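Local coordinates for protein tannase (Fusobacterium nucleatum subsp. nucleatum ATCC 25586, PDB 6YQ4) that hydrolyses gallotannins as a bacterial tannase, probably through a serine nucleophile in an alpha/beta-hydrolase fold, and carries a bound magnesium ion, at residues A[18-23]-A[88-93]; A[25-30]-A[100-105]; A[164-169]-A[242-247]; A[425-430]-A[453-458]. One frame throughout, in Å; residues are numbered along the deposited sequence.

Contact 1: A[18-23]-A[88-93]; sequences KEIKIN and DTVGLG
At the rim of the large mixed sheet, Ile20 of the outermost strand 16-21 reaches over to Val90, Gly91 and Leu92 of the loop that runs from strand 73-76 to helix 100-106. Ile20 is the one residue of 18-23 that makes real contact, and its two branches divide the work. The longer branch is fully extended, with CG1 anti to the backbone N (chi1 -175°) and CD1 carried straight on from it. This brings CD1 up to the loop backbone, 3.8 Å from Gly91 CA, and the same methyl lies 3.9 Å from Leu92 CD2. The shorter branch points at the other end of the trio: Ile20 CG2 is 4.1 Å from Val90 CG1. In an alpha/beta-hydrolase fold such as this one, the antiparallel strands at this edge lead into the central parallel part of the sheet, and here the loop closes over the edge pair 16-21 and 26-36. No hydrogen bond joins the two segments, so apolar contact alone couples them. The loop takes its polar support from other neighbours: Gly91 O accepts from Thr102 OG1, and Thr89 O from Asn99 ND2. Val90 also packs on Tyr29, Tyr52 and Leu105, whereas Leu92 is exposed and brings only the end of its side chain to Ile20. Two residues before Ile20, Lys18 NZ forms a salt bridge with Glu33 of strand 26-36.

Contact 2: A[25-30]-A[100-105]; sequences KKIKYR and SLTYAL
Leu105 fills the tight part of this contact, packed against Tyr29 and Ile27 of strand 26-36. Its CD1 methyl sits over one face of the Tyr29 ring in a CH-pi contact, 4.1 Å from the centroid and 24° off the ring normal. The methyl is displaced toward the CB end of the ring, and its nearest atom is Tyr29 CG, 3.8 Å from Leu105 CD1. The tyrosine presents that face because its CG stands between the backbone N and the carbonyl carbon (chi1 59°). Beside it, Ile27 CG2 lies 4.0 Å from Leu105 CB. The axes of strand segment 26-30 and helix segment 100-105 run at 94° to each other and come within 9.7 Å; the helix is one of those that cover the sheet of an alpha/beta-hydrolase fold. Toward the start of the helix the packing thins to the end of Ile27, whose CD1 is 4.0 Å from Thr102 CG2. Thr102 turns its hydroxyl to Gly91 O instead. On the strand's other side, Lys28 points away from the helix and is exposed, as is Lys26, whereas Leu105 is buried and also rests on Val111 of strand 110-114.

Contact 3: A[164-169]-A[242-247]; sequences GTSAGG and EYNDRS
Asn244 OD1 is buried against Ser166 without a hydrogen-bond partner anywhere in the model, an odd situation for an amide oxygen. Its close neighbour is a carbon, Ser166 CB, at 3.2 Å. Ser166 sits at the centre of a Gly-Thr-Ser-Ala-Gly sequence that fits the nucleophile elbow of alpha/beta-hydrolases, the sharp turn between strand 160-163 and helix 167-177. Its backbone has the positive phi (71°) expected of the elbow serine, and with His476 and Asp444 it matches a Ser-His-Asp triad, so it is probably the nucleophile. The hydroxyl is swung away from its own backbone N (chi1 -157°) and hydrogen-bonds to His476 NE2, while OD1 of the asparagine faces the CB side. The other end of the amide is better provided for: Asn244 ND2 donates to Val79 O and also lies 3.4 Å from Thr165 O. The side chains of Thr165 and Asn244 run past each other in opposite directions, bringing Thr165 CG2 to 4.0 Å from Asn244 CG. Helix 240-244 ends at this asparagine, and Asp245, the first residue past it, opens an Asx turn. Arg246 folds against the helix end, its NE donating to Tyr243 O at 3.1 Å, and NH2 forms a salt bridge with Asp446. In the turn, though Ser247 is poorly ordered, Asp245 OD2 takes two bonds from it, from Ser247 N at 3.0 Å and Ser247 OG at 2.8 Å.

Contact 4: A[425-430]-A[453-458]; sequences YYIDSN and AILALK
Ile427 meets Leu455 and Lys458 where the loop leading to strand 435-439 passes beside helix 450-461. In this alpha/beta-hydrolase fold that strand and the edge strand 465-469 are parallel neighbours, and the helix is the crossover between them. The apolar contact is mostly the work of the isoleucine. Its CD1 touches Leu455 CD1 at 3.6 Å, the two side chains crossing at about a right angle, and its other branch turns to the next turn of the helix, where Ile427 CG2 is 3.8 Å from Lys458 CG. Here the lysine acts as a hydrocarbon: it runs alongside Ile427 in the opposite direction, with CG anti to the backbone N and a bend at chi2 (66°) that carries the rest of the chain along the loop. Polar contact between the segments is slight. No hydrogen bond crosses, and Lys458 NZ stays 5.6 Å from Asp428 OD1, so any attraction between these charges would act only at a distance. The polar groups of the loop look to other partners: Tyr425 OH bonds to Glu213, Tyr426 OH to Asp183 and Asp428 N to Thr431 OG1. On the helix, Ile454 and Leu457 pack on Phe299 of helix 298-316, while Lys458 points at the loop and Leu455 reaches it with its end. The closest approach to the loop backbone comes from the lysine's methylene next to the amine, Lys458 CE, 3.4 Å from Ile427 O.

Contacts 1 and 2 form one continuous patch, their centres 6 Å apart. Their strands are neighbours in the sheet, with Ile20 O 2.8 Å from Ile27 N in a probable hydrogen bond, and Val90 CG1 packs 3.3 Å from Thr102 OG1. Leu105 of contact 2 lies about 14 Å, side chain to ion, from the magnesium bound at Asp150, Met153 and Gly155. Contact 3 holds the probable nucleophile; its centre is about 20 Å from that of contact 1 and about 22 Å from that of contact 4, and a glycerol, probably from the crystallisation liquor, lies about 4 Å from the Ser166 side chain. Contact 4 is on the opposite side of the chain's centre from contact 1, their centres about 35 Å apart.

Contact 1: A[18-23]-A[88-93]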
loop_
_atom_site.group_PDB
_atom_site.type_symbol
_atom_site.label_atom_id
_atom_site.label_comp_id
_atom_site.label_asym_id
_atom_site.label_seq_id
_atom_site.Cartn_x
_atom_site.Cartn_y
_atom_site.Cartn_z
ATOM N N LYS A 18 -16.223 -6.371 25.080
ATOM C CA LYS A 18 -15.478 -7.537 24.634
ATOM C C LYS A 18 -14.133 -7.566 25.354
ATOM O O LYS A 18 -13.800 -6.666 26.135
ATOM C CB LYS A 18 -15.313 -7.534 23.104
ATOM C CG LYS A 18 -16.645 -7.658 22.362
ATOM C CD LYS A 18 -16.504 -7.618 20.852
ATOM C CE LYS A 18 -17.825 -8.072 20.201
ATOM N NZ LYS A 18 -17.651 -8.737 18.857
ATOM N N GLU A 19 -13.371 -8.633 25.113
ATOM C CA GLU A 19 -12.073 -8.804 25.752
ATOM C C GLU A 19 -11.270 -9.827 24.967
ATOM O O GLU A 19 -11.809 -10.579 24.147
ATOM C CB GLU A 19 -12.202 -9.246 27.215
ATOM C CG GLU A 19 -12.986 -10.539 27.397
ATOM C CD GLU A 19 -13.002 -11.014 28.837
ATOM O OE1 GLU A 19 -12.427 -10.316 29.697
ATOM O OE2 GLU A 19 -13.577 -12.088 29.107
ATOM N N ILE A 20 -9.964 -9.834 25.221
ATOM C CA ILE A 20 -9.064 -10.806 24.619
ATOM C C ILE A 20 -7.818 -10.857 25.487
ATOM O O ILE A 20 -7.402 -9.846 26.059
ATOM C CB ILE A 20 -8.740 -10.449 23.144
ATOM C CG1 ILE A 20 -7.896 -11.545 22.495
ATOM C CG2 ILE A 20 -8.030 -9.103 23.039
ATOM C CD1 ILE A 20 -7.500 -11.232 21.097
ATOM N N LYS A 21 -7.244 -12.049 25.608
ATOM C CA LYS A 21 -6.019 -12.287 26.358
ATOM C C LYS A 21 -4.933 -12.652 25.358
ATOM O O LYS A 21 -5.114 -13.569 24.554
ATOM C CB LYS A 21 -6.209 -13.403 27.392
ATOM C CG LYS A 21 -7.511 -13.332 28.212
ATOM C CD LYS A 21 -8.711 -14.016 27.513
ATOM C CE LYS A 21 -10.043 -13.308 27.822
ATOM N NZ LYS A 21 -11.139 -13.650 26.851
ATOM N N ILE A 22 -3.817 -11.933 25.389
ATOM C CA ILE A 22 -2.764 -12.161 24.401
ATOM C C ILE A 22 -1.822 -13.283 24.833
ATOM O O ILE A 22 -1.594 -14.243 24.086
ATOM C CB ILE A 22 -2.031 -10.831 24.110
ATOM C CG1 ILE A 22 -1.488 -10.160 25.382
ATOM C CG2 ILE A 22 -2.973 -9.886 23.422
ATOM C CD1 ILE A 22 0.010 -10.343 25.639
ATOM N N ASN A 23 -1.273 -13.182 26.046
ATOM C CA ASN A 23 -0.518 -14.260 26.676
ATOM C C ASN A 23 -0.811 -14.372 28.160
ATOM O O ASN A 23 -0.434 -15.379 28.765
ATOM C CB ASN A 23 1.006 -14.083 26.488
ATOM C CG ASN A 23 1.430 -13.965 25.024
ATOM O OD1 ASN A 23 1.181 -12.956 24.368
ATOM N ND2 ASN A 23 2.094 -14.999 24.519
ATOM N N ASP A 88 -11.580 -4.693 9.660
ATOM C CA ASP A 88 -10.822 -5.639 10.457
ATOM C C ASP A 88 -11.450 -5.780 11.823
ATOM O O ASP A 88 -12.145 -4.884 12.302
ATOM C CB ASP A 88 -9.368 -5.187 10.620
ATOM C CG ASP A 88 -8.404 -6.351 10.593
ATOM O OD1 ASP A 88 -8.844 -7.492 10.864
ATOM O OD2 ASP A 88 -7.222 -6.138 10.274
ATOM N N THR A 89 -11.199 -6.928 12.455
ATOM C CA THR A 89 -11.650 -7.163 13.815
ATOM C C THR A 89 -10.455 -7.348 14.740
ATOM O O THR A 89 -9.314 -7.545 14.307
ATOM C CB THR A 89 -12.573 -8.383 13.918
ATOM O OG1 THR A 89 -11.915 -9.544 13.394
ATOM C CG2 THR A 89 -13.849 -8.133 13.137
ATOM N N VAL A 90 -10.744 -7.257 16.033
ATOM C CA VAL A 90 -9.750 -7.494 17.068
ATOM C C VAL A 90 -9.567 -8.998 17.208
ATOM O O VAL A 90 -10.533 -9.727 17.456
ATOM C CB VAL A 90 -10.187 -6.865 18.398
ATOM C CG1 VAL A 90 -9.288 -7.338 19.544
ATOM C CG2 VAL A 90 -10.232 -5.342 18.284
ATOM N N GLY A 91 -8.333 -9.467 17.033
ATOM C CA GLY A 91 -8.012 -10.852 17.301
ATOM C C GLY A 91 -6.550 -11.183 17.094
ATOM O O GLY A 91 -5.676 -10.335 17.287
ATOM N N LEU A 92 -6.270 -12.422 16.718
ATOM C CA LEU A 92 -4.912 -12.879 16.483
ATOM C C LEU A 92 -4.678 -13.063 14.990
ATOM O O LEU A 92 -5.619 -13.307 14.231
ATOM C CB LEU A 92 -4.631 -14.200 17.206
ATOM C CG LEU A 92 -5.243 -14.390 18.589
ATOM C CD1 LEU A 92 -5.108 -15.849 19.047
ATOM C CD2 LEU A 92 -4.603 -13.444 19.577
ATOM N N GLY A 93 -3.411 -12.935 14.577
ATOM C CA GLY A 93 -3.013 -13.292 13.227
ATOM C C GLY A 93 -2.805 -14.793 13.059
ATOM O O GLY A 93 -2.930 -15.591 13.991
#

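Contact 2: A[25-30]-A[100-105]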
loop_
_atom_site.group_PDB
_atom_site.type_symbol
_atom_site.label_atom_id
_atom_site.label_comp_id
_atom_site.label_asym_id
_atom_site.label_seq_id
_atom_site.Cartn_x
_atom_site.Cartn_y
_atom_site.Cartn_z
ATOM N N LYS A 25 -2.350 -11.049 29.873
ATOM C CA LYS A 25 -3.077 -9.811 30.131
ATOM C C LYS A 25 -4.456 -9.861 29.484
ATOM O O LYS A 25 -4.601 -10.298 28.338
ATOM C CB LYS A 25 -2.304 -8.601 29.596
ATOM C CG LYS A 25 -1.119 -8.169 30.464
ATOM C CD LYS A 25 -1.397 -6.868 31.246
ATOM C CE LYS A 25 -0.418 -6.663 32.410
ATOM N NZ LYS A 25 -0.579 -7.647 33.518
ATOM N N LYS A 26 -5.468 -9.404 30.223
ATOM C CA LYS A 26 -6.823 -9.271 29.690
ATOM C C LYS A 26 -7.003 -7.855 29.146
ATOM O O LYS A 26 -7.072 -6.890 29.916
ATOM C CB LYS A 26 -7.873 -9.588 30.757
ATOM C CG LYS A 26 -8.324 -11.062 30.794
ATOM C CD LYS A 26 -9.159 -11.382 32.033
ATOM C CE LYS A 26 -10.497 -10.683 31.977
ATOM N NZ LYS A 26 -11.042 -10.420 33.334
ATOM N N ILE A 27 -7.068 -7.727 27.824
ATOM C CA ILE A 27 -7.375 -6.454 27.182
ATOM C C ILE A 27 -8.893 -6.361 27.057
ATOM O O ILE A 27 -9.507 -7.096 26.282
ATOM C CB ILE A 27 -6.686 -6.330 25.816
ATOM C CG1 ILE A 27 -5.193 -6.633 25.944
ATOM C CG2 ILE A 27 -6.924 -4.948 25.203
ATOM C CD1 ILE A 27 -4.498 -6.744 24.634
ATOM N N LYS A 28 -9.507 -5.488 27.850
ATOM C CA LYS A 28 -10.934 -5.211 27.760
ATOM C C LYS A 28 -11.154 -3.938 26.948
ATOM O O LYS A 28 -10.413 -2.955 27.092
ATOM C CB LYS A 28 -11.555 -5.069 29.153
ATOM C CG LYS A 28 -11.527 -6.358 29.975
ATOM C CD LYS A 28 -12.173 -6.203 31.345
ATOM C CE LYS A 28 -13.564 -5.588 31.247
ATOM N NZ LYS A 28 -14.455 -6.054 32.369
ATOM N N TYR A 29 -12.168 -3.962 26.088
ATOM C CA TYR A 29 -12.449 -2.831 25.214
ATOM C C TYR A 29 -13.945 -2.787 24.926
ATOM O O TYR A 29 -14.682 -3.744 25.179
ATOM C CB TYR A 29 -11.635 -2.908 23.907
ATOM C CG TYR A 29 -11.892 -4.167 23.105
ATOM C CD1 TYR A 29 -12.840 -4.188 22.085
ATOM C CD2 TYR A 29 -11.205 -5.342 23.387
ATOM C CE1 TYR A 29 -13.079 -5.334 21.359
ATOM C CE2 TYR A 29 -11.443 -6.497 22.670
ATOM C CZ TYR A 29 -12.382 -6.489 21.657
ATOM O OH TYR A 29 -12.627 -7.643 20.943
ATOM N N ARG A 30 -14.386 -1.652 24.398
ATOM C CA ARG A 30 -15.767 -1.456 23.976
ATOM C C ARG A 30 -15.815 -1.416 22.456
ATOM O O ARG A 30 -15.149 -0.583 21.831
ATOM C CB ARG A 30 -16.337 -0.167 24.553
ATOM C CG ARG A 30 -16.689 -0.269 25.992
ATOM C CD ARG A 30 -17.343 1.012 26.503
ATOM N NE ARG A 30 -17.300 1.007 27.956
ATOM C CZ ARG A 30 -18.075 1.749 28.731
ATOM N NH1 ARG A 30 -17.960 1.649 30.050
ATOM N NH2 ARG A 30 -18.956 2.583 28.183
ATOM N N SER A 100 -2.733 -6.565 14.570
ATOM C CA SER A 100 -2.334 -5.173 14.716
ATOM C C SER A 100 -3.326 -4.367 15.551
ATOM O O SER A 100 -2.922 -3.435 16.262
ATOM C CB SER A 100 -2.140 -4.552 13.331
ATOM O OG SER A 100 -3.376 -4.374 12.682
ATOM N N LEU A 101 -4.616 -4.710 15.475
ATOM C CA LEU A 101 -5.628 -3.989 16.241
ATOM C C LEU A 101 -5.561 -4.355 17.715
ATOM O O LEU A 101 -5.725 -3.487 18.586
ATOM C CB LEU A 101 -7.024 -4.291 15.693
ATOM C CG LEU A 101 -7.429 -3.710 14.340
ATOM C CD1 LEU A 101 -6.685 -4.378 13.169
ATOM C CD2 LEU A 101 -8.944 -3.816 14.172
ATOM N N THR A 102 -5.361 -5.647 18.012
ATOM C CA THR A 102 -5.128 -6.065 19.395
ATOM C C THR A 102 -3.867 -5.415 19.953
ATOM O O THR A 102 -3.835 -4.981 21.110
ATOM C CB THR A 102 -4.992 -7.583 19.472
ATOM O OG1 THR A 102 -6.195 -8.221 19.011
ATOM C CG2 THR A 102 -4.673 -8.017 20.892
ATOM N N TYR A 103 -2.807 -5.365 19.146
ATOM C CA TYR A 103 -1.590 -4.676 19.547
ATOM C C TYR A 103 -1.881 -3.210 19.849
ATOM O O TYR A 103 -1.468 -2.683 20.891
ATOM C CB TYR A 103 -0.525 -4.815 18.453
ATOM C CG TYR A 103 0.879 -4.782 19.017
ATOM C CD1 TYR A 103 1.450 -3.573 19.428
ATOM C CD2 TYR A 103 1.621 -5.954 19.173
ATOM C CE1 TYR A 103 2.720 -3.526 19.986
ATOM C CE2 TYR A 103 2.899 -5.915 19.723
ATOM C CZ TYR A 103 3.442 -4.690 20.131
ATOM O OH TYR A 103 4.706 -4.631 20.679
ATOM N N ALA A 104 -2.622 -2.547 18.954
ATOM C CA ALA A 104 -2.948 -1.141 19.143
ATOM C C ALA A 104 -3.700 -0.919 20.457
ATOM O O ALA A 104 -3.359 -0.022 21.239
ATOM C CB ALA A 104 -3.751 -0.628 17.946
ATOM N N LEU A 105 -4.710 -1.750 20.730
ATOM C CA LEU A 105 -5.494 -1.588 21.951
ATOM C C LEU A 105 -4.638 -1.774 23.195
ATOM O O LEU A 105 -4.823 -1.063 24.190
ATOM C CB LEU A 105 -6.666 -2.566 21.969
ATOM C CG LEU A 105 -7.884 -2.181 21.124
ATOM C CD1 LEU A 105 -8.831 -3.367 21.067
ATOM C CD2 LEU A 105 -8.584 -0.933 21.673
#

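Contact 3: A[164-169]-A[242-247]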
loop_
_atom_site.group_PDB
_atom_site.type_symbol
_atom_site.label_atom_id
_atom_site.label_comp_id
_atom_site.label_asym_id
_atom_site.label_seq_id
_atom_site.Cartn_x
_atom_site.Cartn_y
_atom_site.Cartn_z
ATOM N N GLY A 164 -1.651 -0.206 6.111
ATOM C CA GLY A 164 -2.100 -1.084 5.047
ATOM C C GLY A 164 -0.940 -1.887 4.502
ATOM O O GLY A 164 0.227 -1.614 4.782
ATOM N N THR A 165 -1.284 -2.897 3.720
ATOM C CA THR A 165 -0.325 -3.811 3.115
ATOM C C THR A 165 -0.662 -3.927 1.644
ATOM O O THR A 165 -1.828 -4.137 1.290
ATOM C CB THR A 165 -0.379 -5.206 3.762
ATOM O OG1 THR A 165 0.021 -5.133 5.140
ATOM C CG2 THR A 165 0.522 -6.179 3.012
ATOM N N SER A 166 0.350 -3.749 0.798
ATOM C CA SER A 166 0.260 -4.048 -0.627
ATOM C C SER A 166 -0.623 -3.015 -1.284
ATOM O O SER A 166 -0.329 -1.818 -1.215
ATOM C CB SER A 166 -0.266 -5.475 -0.868
ATOM O OG SER A 166 0.106 -5.976 -2.140
ATOM N N ALA A 167 -1.705 -3.471 -1.922
ATOM C CA ALA A 167 -2.726 -2.555 -2.417
ATOM C C ALA A 167 -3.206 -1.643 -1.295
ATOM O O ALA A 167 -3.403 -0.439 -1.501
ATOM C CB ALA A 167 -3.908 -3.341 -3.014
ATOM N N GLY A 168 -3.366 -2.199 -0.089
ATOM C CA GLY A 168 -3.771 -1.399 1.052
ATOM C C GLY A 168 -2.692 -0.480 1.583
ATOM O O GLY A 168 -3.012 0.510 2.251
ATOM N N GLY A 169 -1.421 -0.797 1.321
ATOM C CA GLY A 169 -0.362 0.166 1.582
ATOM C C GLY A 169 -0.407 1.326 0.610
ATOM O O GLY A 169 -0.188 2.480 0.991
ATOM N N GLU A 242 -5.727 -13.384 0.401
ATOM C CA GLU A 242 -4.768 -14.199 -0.333
ATOM C C GLU A 242 -3.741 -13.376 -1.082
ATOM O O GLU A 242 -2.726 -13.933 -1.503
ATOM C CB GLU A 242 -5.460 -15.115 -1.339
ATOM C CG GLU A 242 -6.757 -15.724 -0.867
ATOM C CD GLU A 242 -7.423 -16.544 -1.953
ATOM O OE1 GLU A 242 -6.718 -16.954 -2.897
ATOM O OE2 GLU A 242 -8.647 -16.776 -1.868
ATOM N N TYR A 243 -3.983 -12.089 -1.305
ATOM C CA TYR A 243 -2.942 -11.279 -1.919
ATOM C C TYR A 243 -1.870 -10.885 -0.910
ATOM O O TYR A 243 -0.697 -10.728 -1.278
ATOM C CB TYR A 243 -3.536 -10.008 -2.489
ATOM C CG TYR A 243 -4.129 -10.113 -3.848
ATOM C CD1 TYR A 243 -3.326 -10.043 -4.961
ATOM C CD2 TYR A 243 -5.500 -10.216 -4.013
ATOM C CE1 TYR A 243 -3.856 -10.108 -6.208
ATOM C CE2 TYR A 243 -6.042 -10.279 -5.244
ATOM C CZ TYR A 243 -5.220 -10.227 -6.344
ATOM O OH TYR A 243 -5.762 -10.287 -7.587
ATOM N N ASN A 244 -2.277 -10.708 0.349
ATOM C CA ASN A 244 -1.512 -10.084 1.423
ATOM C C ASN A 244 -0.876 -11.082 2.383
ATOM O O ASN A 244 0.164 -10.778 2.972
ATOM C CB ASN A 244 -2.424 -9.146 2.219
ATOM C CG ASN A 244 -2.752 -7.870 1.461
ATOM O OD1 ASN A 244 -2.339 -7.681 0.314
ATOM N ND2 ASN A 244 -3.505 -6.997 2.090
ATOM N N ASP A 245 -1.465 -12.259 2.561
ATOM C CA ASP A 245 -0.944 -13.268 3.481
ATOM C C ASP A 245 -0.295 -14.394 2.676
ATOM O O ASP A 245 -0.944 -15.393 2.348
ATOM C CB ASP A 245 -2.048 -13.805 4.364
ATOM C CG ASP A 245 -1.524 -14.711 5.456
ATOM O OD1 ASP A 245 -2.234 -14.877 6.479
ATOM O OD2 ASP A 245 -0.399 -15.239 5.287
ATOM N N ARG A 246 1.006 -14.230 2.364
ATOM C CA ARG A 246 1.783 -15.219 1.609
ATOM C C ARG A 246 2.085 -16.512 2.419
ATOM O O ARG A 246 2.864 -17.347 1.934
ATOM C CB ARG A 246 3.094 -14.606 1.106
ATOM C CG ARG A 246 2.905 -13.577 0.019
ATOM C CD ARG A 246 1.867 -14.065 -1.010
ATOM N NE ARG A 246 1.410 -12.970 -1.860
ATOM C CZ ARG A 246 2.076 -12.491 -2.906
ATOM N NH1 ARG A 246 3.251 -13.010 -3.267
ATOM N NH2 ARG A 246 1.562 -11.487 -3.594
ATOM N N SER A 247 1.525 -16.734 3.606
ATOM C CA SER A 247 1.695 -18.001 4.300
ATOM C C SER A 247 0.578 -18.997 3.994
ATOM O O SER A 247 0.563 -20.091 4.575
ATOM C CB SER A 247 1.784 -17.772 5.815
ATOM O OG SER A 247 0.498 -17.636 6.403
#

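Contact 4: A[425-430]-A[453-458]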
loop_
_atom_site.group_PDB
_atom_site.type_symbol
_atom_site.label_atom_id
_atom_site.label_comp_id
_atom_site.label_asym_id
_atom_site.label_seq_id
_atom_site.Cartn_x
_atom_site.Cartn_y
_atom_site.Cartn_z
ATOM N N TYR A 425 1.457 12.279 -7.809
ATOM C CA TYR A 425 0.974 13.572 -8.286
ATOM C C TYR A 425 0.488 14.478 -7.164
ATOM O O TYR A 425 0.047 15.594 -7.443
ATOM C CB TYR A 425 -0.155 13.396 -9.309
ATOM C CG TYR A 425 0.181 12.476 -10.445
ATOM C CD1 TYR A 425 1.074 12.859 -11.436
ATOM C CD2 TYR A 425 -0.388 11.210 -10.522
ATOM C CE1 TYR A 425 1.387 12.006 -12.489
ATOM C CE2 TYR A 425 -0.079 10.347 -11.555
ATOM C CZ TYR A 425 0.809 10.751 -12.535
ATOM O OH TYR A 425 1.109 9.889 -13.559
ATOM N N TYR A 426 0.538 14.035 -5.913
ATOM C CA TYR A 426 -0.006 14.822 -4.816
ATOM C C TYR A 426 1.030 15.227 -3.773
ATOM O O TYR A 426 0.739 16.090 -2.946
ATOM C CB TYR A 426 -1.149 14.053 -4.119
ATOM C CG TYR A 426 -2.381 13.816 -4.987
ATOM C CD1 TYR A 426 -3.393 14.771 -5.087
ATOM C CD2 TYR A 426 -2.524 12.638 -5.708
ATOM C CE1 TYR A 426 -4.513 14.556 -5.870
ATOM C CE2 TYR A 426 -3.636 12.418 -6.500
ATOM C CZ TYR A 426 -4.621 13.374 -6.584
ATOM O OH TYR A 426 -5.714 13.112 -7.369
ATOM N N ILE A 427 2.209 14.636 -3.782
ATOM C CA ILE A 427 3.196 14.883 -2.745
ATOM C C ILE A 427 3.940 16.165 -3.074
ATOM O O ILE A 427 4.519 16.293 -4.153
ATOM C CB ILE A 427 4.165 13.701 -2.632
ATOM C CG1 ILE A 427 3.437 12.451 -2.126
ATOM C CG2 ILE A 427 5.324 14.061 -1.707
ATOM C CD1 ILE A 427 4.213 11.184 -2.313
ATOM N N ASP A 428 3.950 17.092 -2.118
ATOM C CA ASP A 428 4.421 18.468 -2.230
ATOM C C ASP A 428 5.158 18.809 -0.952
ATOM O O ASP A 428 5.002 18.132 0.071
ATOM C CB ASP A 428 3.260 19.470 -2.323
ATOM C CG ASP A 428 3.179 20.134 -3.632
ATOM O OD1 ASP A 428 4.005 19.792 -4.504
ATOM O OD2 ASP A 428 2.291 21.005 -3.783
ATOM N N SER A 429 5.878 19.933 -0.969
ATOM C CA SER A 429 6.366 20.436 0.302
ATOM C C SER A 429 5.208 20.827 1.213
ATOM O O SER A 429 5.385 20.869 2.429
ATOM C CB SER A 429 7.358 21.600 0.088
ATOM O OG SER A 429 6.718 22.831 -0.180
ATOM N N ASN A 430 4.006 21.036 0.664
ATOM C CA ASN A 430 2.831 21.381 1.468
ATOM C C ASN A 430 2.017 20.185 1.945
ATOM O O ASN A 430 1.082 20.380 2.732
ATOM C CB ASN A 430 1.896 22.291 0.686
ATOM C CG ASN A 430 2.553 23.577 0.302
ATOM O OD1 ASN A 430 3.182 24.230 1.130
ATOM N ND2 ASN A 430 2.448 23.938 -0.976
ATOM N N ALA A 453 11.037 2.958 -3.198
ATOM C CA ALA A 453 12.176 3.883 -3.069
ATOM C C ALA A 453 11.860 5.251 -3.661
ATOM O O ALA A 453 12.162 6.289 -3.045
ATOM C CB ALA A 453 13.429 3.324 -3.756
ATOM N N ILE A 454 11.271 5.276 -4.871
ATOM C CA ILE A 454 10.896 6.549 -5.495
ATOM C C ILE A 454 9.863 7.292 -4.650
ATOM O O ILE A 454 9.922 8.517 -4.514
ATOM C CB ILE A 454 10.385 6.313 -6.924
ATOM C CG1 ILE A 454 11.550 6.086 -7.887
ATOM C CG2 ILE A 454 9.465 7.452 -7.378
ATOM C CD1 ILE A 454 11.055 5.501 -9.208
ATOM N N LEU A 455 8.899 6.575 -4.064
ATOM C CA LEU A 455 7.965 7.244 -3.156
ATOM C C LEU A 455 8.712 7.860 -1.975
ATOM O O LEU A 455 8.511 9.034 -1.633
ATOM C CB LEU A 455 6.923 6.256 -2.658
ATOM C CG LEU A 455 5.889 6.718 -1.642
ATOM C CD1 LEU A 455 4.879 7.609 -2.309
ATOM C CD2 LEU A 455 5.201 5.495 -1.060
ATOM N N ALA A 456 9.587 7.068 -1.350
ATOM C CA ALA A 456 10.377 7.542 -0.226
ATOM C C ALA A 456 11.231 8.751 -0.610
ATOM O O ALA A 456 11.346 9.705 0.162
ATOM C CB ALA A 456 11.227 6.382 0.310
ATOM N N LEU A 457 11.800 8.766 -1.815
ATOM C CA LEU A 457 12.638 9.912 -2.180
ATOM C C LEU A 457 11.807 11.169 -2.353
ATOM O O LEU A 457 12.228 12.268 -1.963
ATOM C CB LEU A 457 13.413 9.635 -3.463
ATOM C CG LEU A 457 14.557 8.631 -3.352
ATOM C CD1 LEU A 457 14.854 7.929 -4.701
ATOM C CD2 LEU A 457 15.752 9.331 -2.809
ATOM N N LYS A 458 10.661 11.026 -3.008
ATOM C CA LYS A 458 9.777 12.151 -3.258
ATOM C C LYS A 458 9.319 12.775 -1.956
ATOM O O LYS A 458 9.282 14.007 -1.825
ATOM C CB LYS A 458 8.594 11.677 -4.104
ATOM C CG LYS A 458 7.614 12.745 -4.460
ATOM C CD LYS A 458 8.245 13.761 -5.375
ATOM C CE LYS A 458 7.270 14.900 -5.622
ATOM N NZ LYS A 458 7.943 16.141 -6.157
#